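Local coordinates for DNA primase (Aquifex aeolicus, PDB 2AU3), which probably synthesises, as a bacterial primase of the DnaG family, the short RNA primers from which DNA polymerase starts during DNA replication, at residues D183-R188 and I201-R206; P192-R197 and L234-E239; A247-G252 and V290-D295. One frame throughout, in Å; residues are numbered along the deposited sequence.

Interaction 1: D183-R188 and I201-R206; sequences DLFLRR and IGFGGR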
loop_
_atom_site.group_PDB
_atom_site.type_symbol
_atom_site.label_atom_id
_atom_site.label_comp_id
_atom_site.label_asym_id
_atom_site.label_seq_id
_atom_site.Cartn_x
_atom_site.Cartn_y
_atom_site.Cartn_z
ATOM N N ASP A 183 -2.446 -22.448 5.126
ATOM C CA ASP A 183 -2.259 -21.041 4.867
ATOM C C ASP A 183 -2.882 -20.730 3.524
ATOM O O ASP A 183 -2.545 -21.348 2.526
ATOM C CB ASP A 183 -0.760 -20.760 4.793
ATOM C CG ASP A 183 -0.431 -19.282 4.659
ATOM O OD1 ASP A 183 -1.355 -18.438 4.513
ATOM O OD2 ASP A 183 0.744 -18.882 4.678
ATOM N N LEU A 184 -3.777 -19.757 3.499
ATOM C CA LEU A 184 -4.368 -19.298 2.249
ATOM C C LEU A 184 -3.295 -18.888 1.210
ATOM O O LEU A 184 -3.458 -19.111 0.006
ATOM C CB LEU A 184 -5.310 -18.123 2.528
ATOM C CG LEU A 184 -5.992 -17.422 1.346
ATOM C CD1 LEU A 184 -6.971 -18.379 0.645
ATOM C CD2 LEU A 184 -6.700 -16.128 1.787
ATOM N N PHE A 185 -2.192 -18.339 1.696
ATOM C CA PHE A 185 -1.138 -17.799 0.843
ATOM C C PHE A 185 0.010 -18.773 0.573
ATOM O O PHE A 185 1.022 -18.390 -0.035
ATOM C CB PHE A 185 -0.609 -16.517 1.471
ATOM C CG PHE A 185 -1.643 -15.466 1.579
ATOM C CD1 PHE A 185 -1.994 -14.720 0.461
ATOM C CD2 PHE A 185 -2.332 -15.266 2.763
ATOM C CE1 PHE A 185 -2.987 -13.763 0.536
ATOM C CE2 PHE A 185 -3.338 -14.292 2.849
ATOM C CZ PHE A 185 -3.656 -13.547 1.743
ATOM N N LEU A 186 -0.153 -20.028 0.998
ATOM C CA LEU A 186 0.899 -21.048 0.860
ATOM C C LEU A 186 1.621 -20.989 -0.488
ATOM O O LEU A 186 0.980 -20.963 -1.528
ATOM C CB LEU A 186 0.336 -22.460 1.094
ATOM C CG LEU A 186 1.349 -23.600 1.167
ATOM C CD1 LEU A 186 2.325 -23.382 2.332
ATOM C CD2 LEU A 186 0.609 -24.927 1.352
ATOM N N ARG A 187 2.954 -20.903 -0.440
ATOM C CA ARG A 187 3.792 -20.971 -1.634
ATOM C C ARG A 187 3.808 -19.682 -2.452
ATOM O O ARG A 187 4.370 -19.651 -3.518
ATOM C CB ARG A 187 3.370 -22.174 -2.507
ATOM C CG ARG A 187 4.493 -22.844 -3.283
ATOM C CD ARG A 187 5.596 -23.483 -2.427
ATOM N NE ARG A 187 5.092 -24.554 -1.569
ATOM C CZ ARG A 187 5.458 -24.737 -0.311
ATOM N NH1 ARG A 187 6.339 -23.923 0.256
ATOM N NH2 ARG A 187 4.935 -25.727 0.393
ATOM N N ARG A 188 3.197 -18.615 -1.949
ATOM C CA ARG A 188 3.138 -17.355 -2.685
ATOM C C ARG A 188 4.108 -16.338 -2.123
ATOM O O ARG A 188 4.437 -16.373 -0.939
ATOM C CB ARG A 188 1.732 -16.748 -2.644
ATOM C CG ARG A 188 0.668 -17.600 -3.302
ATOM C CD ARG A 188 -0.740 -17.009 -3.251
ATOM N NE ARG A 188 -1.622 -17.934 -3.963
ATOM C CZ ARG A 188 -2.102 -17.736 -5.174
ATOM N NH1 ARG A 188 -1.872 -16.583 -5.809
ATOM N NH2 ARG A 188 -2.826 -18.689 -5.747
ATOM N N ILE A 201 -3.274 -5.026 7.605
ATOM C CA ILE A 201 -4.657 -5.457 7.750
ATOM C C ILE A 201 -4.938 -6.745 6.973
ATOM O O ILE A 201 -6.015 -7.313 7.097
ATOM C CB ILE A 201 -5.659 -4.342 7.339
ATOM C CG1 ILE A 201 -5.375 -3.832 5.906
ATOM C CG2 ILE A 201 -5.651 -3.209 8.366
ATOM C CD1 ILE A 201 -6.529 -3.007 5.330
ATOM N N GLY A 202 -3.968 -7.198 6.193
ATOM C CA GLY A 202 -4.093 -8.416 5.396
ATOM C C GLY A 202 -2.963 -8.541 4.403
ATOM O O GLY A 202 -1.918 -7.845 4.524
ATOM N N PHE A 203 -3.155 -9.435 3.422
ATOM C CA PHE A 203 -2.124 -9.743 2.429
ATOM C C PHE A 203 -2.693 -9.933 1.027
ATOM O O PHE A 203 -3.838 -10.348 0.870
ATOM C CB PHE A 203 -1.383 -11.014 2.821
ATOM C CG PHE A 203 -0.801 -10.963 4.209
ATOM C CD1 PHE A 203 0.382 -10.259 4.455
ATOM C CD2 PHE A 203 -1.445 -11.596 5.269
ATOM C CE1 PHE A 203 0.922 -10.201 5.749
ATOM C CE2 PHE A 203 -0.904 -11.562 6.567
ATOM C CZ PHE A 203 0.251 -10.856 6.816
ATOM N N GLY A 204 -1.872 -9.599 0.034
ATOM C CA GLY A 204 -1.948 -10.175 -1.299
ATOM C C GLY A 204 -0.865 -11.254 -1.446
ATOM O O GLY A 204 0.152 -11.219 -0.760
ATOM N N GLY A 205 -1.112 -12.229 -2.313
ATOM C CA GLY A 205 -0.173 -13.289 -2.579
ATOM C C GLY A 205 -0.102 -13.555 -4.073
ATOM O O GLY A 205 -1.125 -13.797 -4.719
ATOM N N ARG A 206 1.111 -13.522 -4.603
ATOM C CA ARG A 206 1.367 -13.751 -6.034
ATOM C C ARG A 206 1.929 -15.151 -6.146
ATOM O O ARG A 206 2.968 -15.429 -5.598
ATOM C CB ARG A 206 2.428 -12.745 -6.522
ATOM C CG ARG A 206 3.088 -13.071 -7.882
ATOM C CD ARG A 206 2.096 -13.440 -8.976
ATOM N NE ARG A 206 2.235 -12.588 -10.156
ATOM C CZ ARG A 206 2.497 -13.032 -11.379
ATOM N NH1 ARG A 206 2.650 -14.337 -11.601
ATOM N NH2 ARG A 206 2.604 -12.168 -12.387
#
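Arg188 and Arg206 are the closest backbone positions, with CA atoms 5.2 Å apart. Segment 201-206 is strand. Segment 183-188 is a loop built from two overlapping turns, a type I turn from Asp183 to Leu186 and a type II turn from Phe185 to Arg188. Asp183 OD1 accepts from Phe185 N at 2.9 Å, an Asx turn within the loop. The Phe185 ring lies over the strand, its CZ 3.6 Å from Phe203 CB, which sits over one ring face as a CH-pi contact. The Phe203 ring presents its edge to that face, a T-shaped pair with planes at 75°. The contact belongs to the antiparallel sheet of the catalytic core's N-terminal domain, where strand 200-207 lies between strands 188-194 and 216-218. The Phe185 ring and Arg188 CD lie where a CB on Gly205 would clash. The Arg188 chain, extended from CG to NE, runs across the strand at Gly205 and Arg206. Its NH1 donates to Gly205 O at 3.1 Å, from above the carbonyl plane, while NH2 binds Pro214 O. An alanine in place of Arg188 would remove both bonds and is likely to leave the carbonyls of Gly205 and Pro214 without these donors.

Interaction 2: P192-R197 and L234-E239; sequences PIKDPR and LYEAKE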
loop_
_atom_site.group_PDB
_atom_site.type_symbol
_atom_site.label_atom_id
_atom_site.label_comp_id
_atom_site.label_asym_id
_atom_site.label_seq_id
_atom_site.Cartn_x
_atom_site.Cartn_y
_atom_site.Cartn_z
ATOM N N PRO A 192 2.181 -7.576 1.928
ATOM C CA PRO A 192 1.331 -7.096 3.010
ATOM C C PRO A 192 0.526 -5.892 2.573
ATOM O O PRO A 192 1.041 -5.027 1.863
ATOM C CB PRO A 192 2.341 -6.688 4.081
ATOM C CG PRO A 192 3.489 -7.645 3.825
ATOM C CD PRO A 192 3.600 -7.577 2.317
ATOM N N ILE A 193 -0.725 -5.859 3.007
ATOM C CA ILE A 193 -1.622 -4.758 2.727
ATOM C C ILE A 193 -1.793 -3.989 4.018
ATOM O O ILE A 193 -2.170 -4.578 5.047
ATOM C CB ILE A 193 -2.972 -5.291 2.242
ATOM C CG1 ILE A 193 -2.789 -6.075 0.929
ATOM C CG2 ILE A 193 -3.958 -4.140 2.099
ATOM C CD1 ILE A 193 -4.073 -6.672 0.342
ATOM N N LYS A 194 -1.452 -2.696 3.979
ATOM C CA LYS A 194 -1.511 -1.826 5.153
ATOM C C LYS A 194 -2.615 -0.804 5.011
ATOM O O LYS A 194 -2.860 -0.305 3.911
ATOM C CB LYS A 194 -0.180 -1.083 5.366
ATOM C CG LYS A 194 0.987 -2.040 5.636
ATOM C CD LYS A 194 2.320 -1.346 5.817
ATOM C CE LYS A 194 3.445 -2.390 5.964
ATOM N NZ LYS A 194 4.667 -1.807 6.581
ATOM N N ASP A 195 -3.244 -0.431 6.124
ATOM C CA ASP A 195 -4.174 0.685 6.082
ATOM C C ASP A 195 -3.401 2.001 5.939
ATOM O O ASP A 195 -2.184 1.986 6.047
ATOM C CB ASP A 195 -5.123 0.670 7.292
ATOM C CG ASP A 195 -4.430 0.885 8.613
ATOM O OD1 ASP A 195 -3.266 1.364 8.669
ATOM O OD2 ASP A 195 -5.017 0.604 9.687
ATOM N N PRO A 196 -4.077 3.132 5.712
ATOM C CA PRO A 196 -3.362 4.406 5.517
ATOM C C PRO A 196 -2.430 4.801 6.672
ATOM O O PRO A 196 -1.559 5.649 6.452
ATOM C CB PRO A 196 -4.500 5.422 5.364
ATOM C CG PRO A 196 -5.606 4.617 4.789
ATOM C CD PRO A 196 -5.533 3.306 5.559
ATOM N N ARG A 197 -2.595 4.200 7.859
ATOM C CA ARG A 197 -1.710 4.474 8.996
ATOM C C ARG A 197 -0.584 3.430 9.183
ATOM O O ARG A 197 0.178 3.495 10.122
ATOM C CB ARG A 197 -2.528 4.663 10.301
ATOM C CG ARG A 197 -3.353 3.435 10.727
ATOM C CD ARG A 197 -4.184 3.617 12.011
ATOM N NE ARG A 197 -3.556 4.553 12.949
ATOM C CZ ARG A 197 -4.219 5.354 13.785
ATOM N NH1 ARG A 197 -5.553 5.339 13.828
ATOM N NH2 ARG A 197 -3.547 6.176 14.587
ATOM N N LEU A 234 -0.606 3.560 0.037
ATOM C CA LEU A 234 -0.949 4.861 0.603
ATOM C C LEU A 234 -0.074 5.257 1.808
ATOM O O LEU A 234 0.446 6.380 1.867
ATOM C CB LEU A 234 -2.440 4.961 0.923
ATOM C CG LEU A 234 -3.001 6.322 1.267
ATOM C CD1 LEU A 234 -2.758 7.339 0.127
ATOM C CD2 LEU A 234 -4.496 6.141 1.529
ATOM N N TYR A 235 0.138 4.319 2.727
ATOM C CA TYR A 235 0.940 4.584 3.905
ATOM C C TYR A 235 2.358 5.013 3.477
ATOM O O TYR A 235 2.917 5.997 3.973
ATOM C CB TYR A 235 1.021 3.330 4.776
ATOM C CG TYR A 235 2.064 3.437 5.863
ATOM C CD1 TYR A 235 3.219 2.659 5.824
ATOM C CD2 TYR A 235 1.890 4.321 6.947
ATOM C CE1 TYR A 235 4.174 2.741 6.850
ATOM C CE2 TYR A 235 2.812 4.410 7.971
ATOM C CZ TYR A 235 3.965 3.637 7.907
ATOM O OH TYR A 235 4.910 3.723 8.911
ATOM N N GLU A 236 2.928 4.275 2.544
ATOM C CA GLU A 236 4.261 4.582 2.065
ATOM C C GLU A 236 4.331 5.848 1.172
ATOM O O GLU A 236 5.371 6.507 1.108
ATOM C CB GLU A 236 4.793 3.379 1.305
ATOM C CG GLU A 236 5.039 2.167 2.190
ATOM C CD GLU A 236 3.782 1.315 2.403
ATOM O OE1 GLU A 236 2.700 1.678 1.874
ATOM O OE2 GLU A 236 3.875 0.275 3.104
ATOM N N ALA A 237 3.230 6.165 0.497
ATOM C CA ALA A 237 3.205 7.223 -0.517
ATOM C C ALA A 237 2.813 8.599 0.024
ATOM O O ALA A 237 3.129 9.609 -0.596
ATOM C CB ALA A 237 2.258 6.838 -1.666
ATOM N N LYS A 238 2.109 8.646 1.153
ATOM C CA LYS A 238 1.312 9.842 1.468
ATOM C C LYS A 238 2.178 11.092 1.685
ATOM O O LYS A 238 1.786 12.187 1.340
ATOM C CB LYS A 238 0.357 9.591 2.658
ATOM C CG LYS A 238 1.046 9.187 3.937
ATOM C CD LYS A 238 0.064 8.717 5.002
ATOM C CE LYS A 238 0.828 8.231 6.246
ATOM N NZ LYS A 238 -0.101 7.890 7.375
ATOM N N GLU A 239 3.374 10.914 2.230
ATOM C CA GLU A 239 4.272 12.058 2.422
ATOM C C GLU A 239 4.803 12.580 1.064
ATOM O O GLU A 239 4.912 13.770 0.856
ATOM C CB GLU A 239 5.399 11.716 3.406
ATOM C CG GLU A 239 6.510 10.827 2.825
ATOM C CD GLU A 239 7.438 10.279 3.906
ATOM O OE1 GLU A 239 7.429 10.837 5.028
ATOM O OE2 GLU A 239 8.175 9.297 3.659
HETATM O O HOH W 1 6.051 0.183 4.665
HETATM O O HOH W 2 -1.384 1.883 2.709
#
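Lys238 NZ donates to Pro196 O at 2.8 Å, the one direct hydrogen bond between the two segments. The ammonium lies only 19° from the carbonyl plane. Lys238 CG sits between the backbone N and the carbonyl carbon (chi1 59°), and the chain is extended beyond it, which carries NZ from the helix to the turn. Two waters add to this bond. One accepts from Tyr235 N at 2.9 Å and probably donates to Lys194 O; it links the first turn of helix 234-244 to the end of strand 188-194. The other accepts from Lys194 NZ and donates to Glu236 OE2 at 2.7 Å. It bridges two opposite charges that stay 4.1 Å apart from Lys194 NZ to Glu236 OE2, beyond a salt bridge. Lys194 NZ has its direct ionic partner in Asp144. The bend in the Glu236 chain (chi2 85°) brings its carboxylate back to the lysine, where OE2 also touches Lys194 CD.

The packing lies around these bonds. The Tyr235 ring touches both the lysine chain and the turn: Lys194 CD approaches its CD1, and Arg197 C lies 3.5 Å from its CD2. Pro196 O lies near the ring plane, at the edge. Leu234 CD2 meets the proline ring at Pro196 CG, 3.8 Å away. The turn itself is tied by a weak bond from Arg197 N to Asp195 OD1, and Asp195 OD2 forms a salt bridge with Arg199. This is structural packing, remote from the zinc and the predicted magnesium sites. It seats the start of a helix against the hairpin turn that joins antiparallel strands 188-194 and 200-207 of the primase core.

Interaction 3: A247-G252 and V290-D295; sequences AILVEG and VYILYD
Leu249 and Ile292 pair as neighbours on two parallel strands, whose axes approach to 4.6 Å and cross at -26°. Their backbones are joined by three hydrogen bonds, the shortest from Leu249 N to Tyr291 O at 2.7 Å. On one face Ala247, Leu249, Val290 and Ile292 interlock. Leu249 fills the hollow between its neighbours: CB rests on Val290 CG1, and CD2 meets Ile292 CG2. Leu249 CD2 also lies 3.3 Å from Tyr294 OH. On the other face Ile248 CG2 lies against Leu293 CB, and Val250 and Leu293 run side by side.

Further along, the Tyr294 ring is a broad bump held between two side chains. Glu251 CG lies over one face of its ring, 3.5 Å from the centroid, and Ile292 CG2 covers the opposite face. The Glu251 chain is extended beyond CG and carries OE2 past the ring to Asp295 N, 2.9 Å away in a nearly straight bond (174°). Two carboxylates thus come close, Glu251 OE2 lying 3.3 Å from Asp295 OD2. Both residues are predicted to bind catalytic magnesium, consistent with the Toprim acidic site. A water bridges Glu251 N and Leu293 O next to this pair.

Strand 247-249 lies between 267-270 and 289-293 in the sheet. Helix 253-261 covers Ile248 and Val250, and helix 298-313 packs on Ile292 and Tyr294.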
loop_
_atom_site.group_PDB
_atom_site.type_symbol
_atom_site.label_atom_id
_atom_site.label_comp_id
_atom_site.label_asym_id
_atom_site.label_seq_id
_atom_site.Cartn_x
_atom_site.Cartn_y
_atom_site.Cartn_z
ATOM N N ALA A 247 -0.660 12.555 -7.054
ATOM C CA ALA A 247 -0.437 11.142 -6.872
ATOM C C ALA A 247 -0.397 10.509 -8.254
ATOM O O ALA A 247 -1.012 11.024 -9.183
ATOM C CB ALA A 247 -1.574 10.520 -6.041
ATOM N N ILE A 248 0.287 9.371 -8.369
ATOM C CA ILE A 248 0.234 8.574 -9.587
ATOM C C ILE A 248 -0.562 7.306 -9.240
ATOM O O ILE A 248 -0.281 6.692 -8.244
ATOM C CB ILE A 248 1.668 8.212 -10.080
ATOM C CG1 ILE A 248 2.450 9.483 -10.456
ATOM C CG2 ILE A 248 1.585 7.175 -11.278
ATOM C CD1 ILE A 248 4.028 9.339 -10.421
ATOM N N LEU A 249 -1.611 6.993 -10.021
ATOM C CA LEU A 249 -2.376 5.775 -9.838
ATOM C C LEU A 249 -1.972 4.747 -10.871
ATOM O O LEU A 249 -2.037 4.993 -12.076
ATOM C CB LEU A 249 -3.908 6.070 -9.896
ATOM C CG LEU A 249 -4.896 4.891 -9.813
ATOM C CD1 LEU A 249 -4.990 4.303 -8.394
ATOM C CD2 LEU A 249 -6.304 5.323 -10.356
ATOM N N VAL A 250 -1.493 3.602 -10.392
ATOM C CA VAL A 250 -1.135 2.484 -11.266
ATOM C C VAL A 250 -2.094 1.347 -10.973
ATOM O O VAL A 250 -2.851 1.434 -10.000
ATOM C CB VAL A 250 0.358 2.024 -11.069
ATOM C CG1 VAL A 250 1.337 3.139 -11.451
ATOM C CG2 VAL A 250 0.626 1.548 -9.630
ATOM N N GLU A 251 -2.077 0.285 -11.789
ATOM C CA GLU A 251 -3.135 -0.734 -11.711
ATOM C C GLU A 251 -3.017 -1.699 -10.557
ATOM O O GLU A 251 -4.034 -2.140 -10.010
ATOM C CB GLU A 251 -3.238 -1.549 -13.006
ATOM C CG GLU A 251 -3.466 -0.706 -14.249
ATOM C CD GLU A 251 -3.948 -1.512 -15.458
ATOM O OE1 GLU A 251 -5.108 -1.986 -15.431
ATOM O OE2 GLU A 251 -3.176 -1.630 -16.444
ATOM N N GLY A 252 -1.795 -2.100 -10.221
ATOM C CA GLY A 252 -1.601 -3.152 -9.235
ATOM C C GLY A 252 -0.301 -3.018 -8.452
ATOM O O GLY A 252 0.477 -2.091 -8.698
ATOM N N VAL A 290 -4.414 13.664 -9.829
ATOM C CA VAL A 290 -4.031 12.289 -10.009
ATOM C C VAL A 290 -3.685 12.035 -11.449
ATOM O O VAL A 290 -4.500 12.214 -12.350
ATOM C CB VAL A 290 -5.122 11.313 -9.537
ATOM C CG1 VAL A 290 -4.826 9.884 -10.014
ATOM C CG2 VAL A 290 -5.235 11.359 -7.988
ATOM N N TYR A 291 -2.472 11.534 -11.640
ATOM C CA TYR A 291 -2.046 10.987 -12.908
ATOM C C TYR A 291 -2.348 9.492 -12.957
ATOM O O TYR A 291 -2.040 8.759 -12.027
ATOM C CB TYR A 291 -0.538 11.223 -13.050
ATOM C CG TYR A 291 -0.218 12.670 -13.263
ATOM C CD1 TYR A 291 -0.418 13.609 -12.259
ATOM C CD2 TYR A 291 0.264 13.110 -14.496
ATOM C CE1 TYR A 291 -0.117 14.965 -12.476
ATOM C CE2 TYR A 291 0.569 14.414 -14.712
ATOM C CZ TYR A 291 0.364 15.346 -13.718
ATOM O OH TYR A 291 0.635 16.668 -13.999
ATOM N N ILE A 292 -2.991 9.042 -14.018
ATOM C CA ILE A 292 -3.367 7.635 -14.091
ATOM C C ILE A 292 -2.448 7.002 -15.125
ATOM O O ILE A 292 -2.274 7.535 -16.231
ATOM C CB ILE A 292 -4.838 7.433 -14.509
ATOM C CG1 ILE A 292 -5.774 8.347 -13.753
ATOM C CG2 ILE A 292 -5.276 5.950 -14.343
ATOM C CD1 ILE A 292 -7.146 8.379 -14.386
ATOM N N LEU A 293 -1.850 5.882 -14.743
ATOM C CA LEU A 293 -0.842 5.248 -15.562
ATOM C C LEU A 293 -1.104 3.783 -15.625
ATOM O O LEU A 293 -0.579 3.011 -14.807
ATOM C CB LEU A 293 0.546 5.512 -14.959
ATOM C CG LEU A 293 1.771 4.900 -15.654
ATOM C CD1 LEU A 293 2.104 5.584 -16.975
ATOM C CD2 LEU A 293 2.936 4.987 -14.728
ATOM N N TYR A 294 -1.945 3.381 -16.571
ATOM C CA TYR A 294 -2.320 1.996 -16.704
ATOM C C TYR A 294 -1.586 1.441 -17.936
ATOM O O TYR A 294 -0.880 2.181 -18.624
ATOM C CB TYR A 294 -3.843 1.878 -16.840
ATOM C CG TYR A 294 -4.647 2.071 -15.534
ATOM C CD1 TYR A 294 -4.027 2.447 -14.331
ATOM C CD2 TYR A 294 -6.028 1.883 -15.529
ATOM C CE1 TYR A 294 -4.773 2.613 -13.167
ATOM C CE2 TYR A 294 -6.776 2.031 -14.370
ATOM C CZ TYR A 294 -6.144 2.414 -13.201
ATOM O OH TYR A 294 -6.905 2.561 -12.078
ATOM N N ASP A 295 -1.702 0.144 -18.182
ATOM C CA ASP A 295 -1.019 -0.476 -19.321
ATOM C C ASP A 295 -1.350 0.202 -20.661
ATOM O O ASP A 295 -2.476 0.642 -20.893
ATOM C CB ASP A 295 -1.366 -1.967 -19.400
ATOM C CG ASP A 295 -0.800 -2.763 -18.250
ATOM O OD1 ASP A 295 0.145 -2.277 -17.577
ATOM O OD2 ASP A 295 -1.241 -3.905 -17.948
HETATM O O HOH W 3 -0.323 0.466 -14.096
#

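Interactions 1 and 2 are joined, with centres 18 Å apart. Strands 188-194 and 200-207 are neighbours in one antiparallel sheet, and Ile193 pairs with Ile201 and Gly202 in a classic beta bulge. Their segments alternate along the chain, and all four lie in the N-terminal part of the catalytic core. Interaction 3 comes later, in the Toprim region and its mixed sheet. Its centre is about 16 Å from that of interaction 2 and 24 Å from that of interaction 1, and it touches neither. Helix 234-244 leads from interaction 2 to strand 247-249, so the chain runs from the sheet of interactions 1 and 2 through this helix and strand toward the predicted magnesium ligands.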